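Local structure of prephenate dehydrogenase (Aquifex aeolicus, 2G5C) at residues A[10-15]-A[117-122]. The protein probably catalyses the NAD(+)-dependent oxidative decarboxylation of prephenate to 3-(4-hydroxyphenyl)pyruvate in tyrosine biosynthesis. Sequence-based numbering, arbitrary orientation.
Sequences GFMGGS and GHPIAG. With NAD (nicotinamide-adenine-dinucleotide), chain E.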
loop_
_atom_site.group_PDB
_atom_site.type_symbol
_atom_site.label_atom_id
_atom_site.label_comp_id
_atom_site.label_asym_id
_atom_site.label_seq_id
_atom_site.Cartn_x
_atom_site.Cartn_y
_atom_site.Cartn_z
ATOM N N GLY A 10 25.048 -10.732 0.590
ATOM C CA GLY A 10 24.094 -10.149 -0.331
ATOM C C GLY A 10 23.822 -8.709 0.047
ATOM O O GLY A 10 24.709 -8.008 0.542
ATOM N N PHE A 11 22.591 -8.262 -0.182
ATOM C CA PHE A 11 22.208 -6.898 0.143
ATOM C C PHE A 11 22.381 -6.601 1.633
ATOM O O PHE A 11 23.005 -5.611 2.010
ATOM C CB PHE A 11 20.748 -6.654 -0.265
ATOM C CG PHE A 11 20.205 -5.341 0.209
ATOM C CD1 PHE A 11 20.720 -4.146 -0.277
ATOM C CD2 PHE A 11 19.191 -5.297 1.157
ATOM C CE1 PHE A 11 20.233 -2.922 0.177
ATOM C CE2 PHE A 11 18.697 -4.080 1.618
ATOM C CZ PHE A 11 19.220 -2.889 1.125
HETATM N N MSE A 12 21.824 -7.461 2.478
HETATM C CA MSE A 12 21.912 -7.267 3.919
HETATM C C MSE A 12 23.312 -7.565 4.457
HETATM O O MSE A 12 23.885 -6.757 5.192
HETATM C CB MSE A 12 20.870 -8.139 4.630
HETATM C CG MSE A 12 19.428 -7.859 4.203
HETATM SE SE MSE A 12 18.794 -6.075 4.639
HETATM C CE MSE A 12 18.607 -6.297 6.552
ATOM N N GLY A 13 23.859 -8.720 4.097
ATOM C CA GLY A 13 25.192 -9.067 4.558
ATOM C C GLY A 13 26.153 -7.970 4.150
ATOM O O GLY A 13 26.953 -7.491 4.953
ATOM N N GLY A 14 26.056 -7.556 2.890
ATOM C CA GLY A 14 26.916 -6.502 2.384
ATOM C C GLY A 14 26.693 -5.165 3.065
ATOM O O GLY A 14 27.642 -4.415 3.278
ATOM N N SER A 15 25.445 -4.858 3.413
ATOM C CA SER A 15 25.140 -3.585 4.068
ATOM C C SER A 15 25.725 -3.523 5.472
ATOM O O SER A 15 26.241 -2.485 5.892
ATOM C CB SER A 15 23.624 -3.353 4.132
ATOM O OG SER A 15 23.073 -3.181 2.835
ATOM N N GLY A 117 18.609 -11.714 16.187
ATOM C CA GLY A 117 18.417 -10.320 15.818
ATOM C C GLY A 117 17.625 -10.119 14.533
ATOM O O GLY A 117 17.528 -11.027 13.692
ATOM N N HIS A 118 17.050 -8.928 14.387
ATOM C CA HIS A 118 16.260 -8.588 13.201
ATOM C C HIS A 118 16.229 -7.087 12.958
ATOM O O HIS A 118 15.511 -6.354 13.643
ATOM C CB HIS A 118 14.819 -9.077 13.343
ATOM C CG HIS A 118 13.924 -8.651 12.216
ATOM N ND1 HIS A 118 12.549 -8.698 12.298
ATOM C CD2 HIS A 118 14.210 -8.167 10.983
ATOM C CE1 HIS A 118 12.027 -8.258 11.167
ATOM N NE2 HIS A 118 13.013 -7.930 10.353
ATOM N N PRO A 119 17.020 -6.604 11.988
ATOM C CA PRO A 119 17.051 -5.175 11.672
ATOM C C PRO A 119 15.823 -4.833 10.829
ATOM O O PRO A 119 15.518 -5.532 9.863
ATOM C CB PRO A 119 18.352 -5.029 10.895
ATOM C CG PRO A 119 18.426 -6.333 10.152
ATOM C CD PRO A 119 18.056 -7.331 11.233
ATOM N N ILE A 120 15.110 -3.776 11.206
ATOM C CA ILE A 120 13.916 -3.373 10.470
ATOM C C ILE A 120 14.293 -2.336 9.423
ATOM O O ILE A 120 13.975 -1.149 9.553
ATOM C CB ILE A 120 12.846 -2.773 11.414
ATOM C CG1 ILE A 120 12.590 -3.719 12.592
ATOM C CG2 ILE A 120 11.548 -2.532 10.642
ATOM C CD1 ILE A 120 12.051 -5.079 12.190
ATOM N N ALA A 121 14.985 -2.799 8.388
ATOM C CA ALA A 121 15.429 -1.944 7.298
ATOM C C ALA A 121 15.547 -2.782 6.030
ATOM O O ALA A 121 15.178 -3.958 6.019
ATOM C CB ALA A 121 16.775 -1.321 7.644
ATOM N N GLY A 122 16.065 -2.172 4.966
ATOM C CA GLY A 122 16.222 -2.879 3.708
ATOM C C GLY A 122 15.035 -2.689 2.785
ATOM O O GLY A 122 13.925 -3.122 3.093
HETATM P PA NAD E . 20.198 -11.545 -0.933
HETATM O O1A NAD E . 20.635 -10.210 -1.370
HETATM O O2A NAD E . 19.526 -12.406 -1.981
HETATM O O5B NAD E . 21.483 -12.262 -0.324
HETATM C C5B NAD E . 21.387 -13.566 0.171
HETATM C C4B NAD E . 22.738 -14.245 0.035
HETATM O O4B NAD E . 22.535 -15.548 0.515
HETATM C C3B NAD E . 23.196 -14.403 -1.433
HETATM O O3B NAD E . 24.439 -13.760 -1.682
HETATM C C2B NAD E . 23.215 -15.921 -1.626
HETATM O O2B NAD E . 24.163 -16.419 -2.546
HETATM C C1B NAD E . 23.430 -16.352 -0.195
HETATM N N9A NAD E . 23.149 -17.747 0.189
HETATM C C8A NAD E . 22.094 -18.556 -0.165
HETATM N N7A NAD E . 22.252 -19.752 0.427
HETATM C C5A NAD E . 23.389 -19.727 1.157
HETATM C C6A NAD E . 24.055 -20.655 1.972
HETATM N N6A NAD E . 23.569 -21.869 2.158
HETATM N N1A NAD E . 25.249 -20.293 2.599
HETATM C C2A NAD E . 25.786 -19.017 2.422
HETATM N N3A NAD E . 25.135 -18.092 1.618
HETATM C C4A NAD E . 23.960 -18.456 1.005
HETATM O O3 NAD E . 19.189 -11.456 0.352
HETATM P PN NAD E . 19.127 -10.260 1.423
HETATM O O1N NAD E . 20.493 -9.736 1.618
HETATM O O2N NAD E . 18.107 -9.283 0.954
HETATM O O5D NAD E . 18.566 -10.876 2.806
HETATM C C5D NAD E . 19.293 -11.850 3.530
HETATM C C4D NAD E . 18.631 -12.208 4.879
HETATM O O4D NAD E . 18.223 -11.024 5.546
HETATM C C3D NAD E . 17.403 -13.128 4.869
HETATM O O3D NAD E . 17.606 -14.167 5.830
HETATM C C2D NAD E . 16.217 -12.252 5.241
HETATM O O2D NAD E . 15.228 -12.944 5.997
HETATM C C1D NAD E . 16.883 -11.097 5.987
HETATM N N1N NAD E . 16.264 -9.745 5.823
HETATM C C2N NAD E . 16.053 -9.266 4.532
HETATM C C3N NAD E . 15.476 -8.004 4.341
HETATM C C7N NAD E . 15.257 -7.504 2.944
HETATM O O7N NAD E . 14.691 -6.268 2.793
HETATM N N7N NAD E . 15.580 -8.191 1.863
HETATM C C4N NAD E . 15.115 -7.232 5.481
HETATM C C5N NAD E . 15.335 -7.728 6.786
HETATM C C6N NAD E . 15.915 -8.998 6.944
#
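The carbonyl oxygen of Phe-11, whose ring touches Gly-122, is gripped twice by Ser-15: Ser-15 OG donates to Phe-11 O at 2.6 Å and Ser-15 N reaches it at 2.9 Å, from opposite faces of the carbonyl plane. The hydroxyl also meets Leu-132 N, and Ser-15 OG stands over one face of the Phe-11 ring, offset toward its rim. This first helical turn follows the N-cap Gly-10 in the glycine-rich element of the Rossmann fold, and its amides hold the diphosphate of NAD. Phe-11 N bonds to NAD O1A at 3.0 Å and Met-12 N to NAD O1N at 2.8 Å, both nearly straight.

Strand 114-120 and the loop after it supply Pro-119, Ala-121 and Gly-122 to the other side of the contact. With CG anti to the backbone N (chi1 172°), the Phe-11 ring extends toward Gly-122 and presents an edge to its backbone, CE2 lying 3.5 Å from Gly-122 CA; without a side chain, that backbone can come this near. Met-12, present as selenomethionine, is bent at chi2 and chi3 (-64° and -73°). The fold of the chain carries its methyl CE to 3.6 Å from Pro-119 CG, an apolar contact between obliquely placed side chains. The same bend spreads SE and CE over one face of the nicotinamide, with SE 3.9 Å from NAD C4N. Ala-121 O approaches the cofactor near the ring edge, 3.3 Å from C4N. The imidazole of His-118, one residue before Pro-119, turns an edge toward C5N of the nicotinamide, and its ND1 is hydrogen-bonded to His-176 NE2.

The helix thus grips the phosphates through backbone amides, where its positive end would favour their negative charge. With selenomethionine covering one nicotinamide face, hydride transfer to C4N probably uses the other.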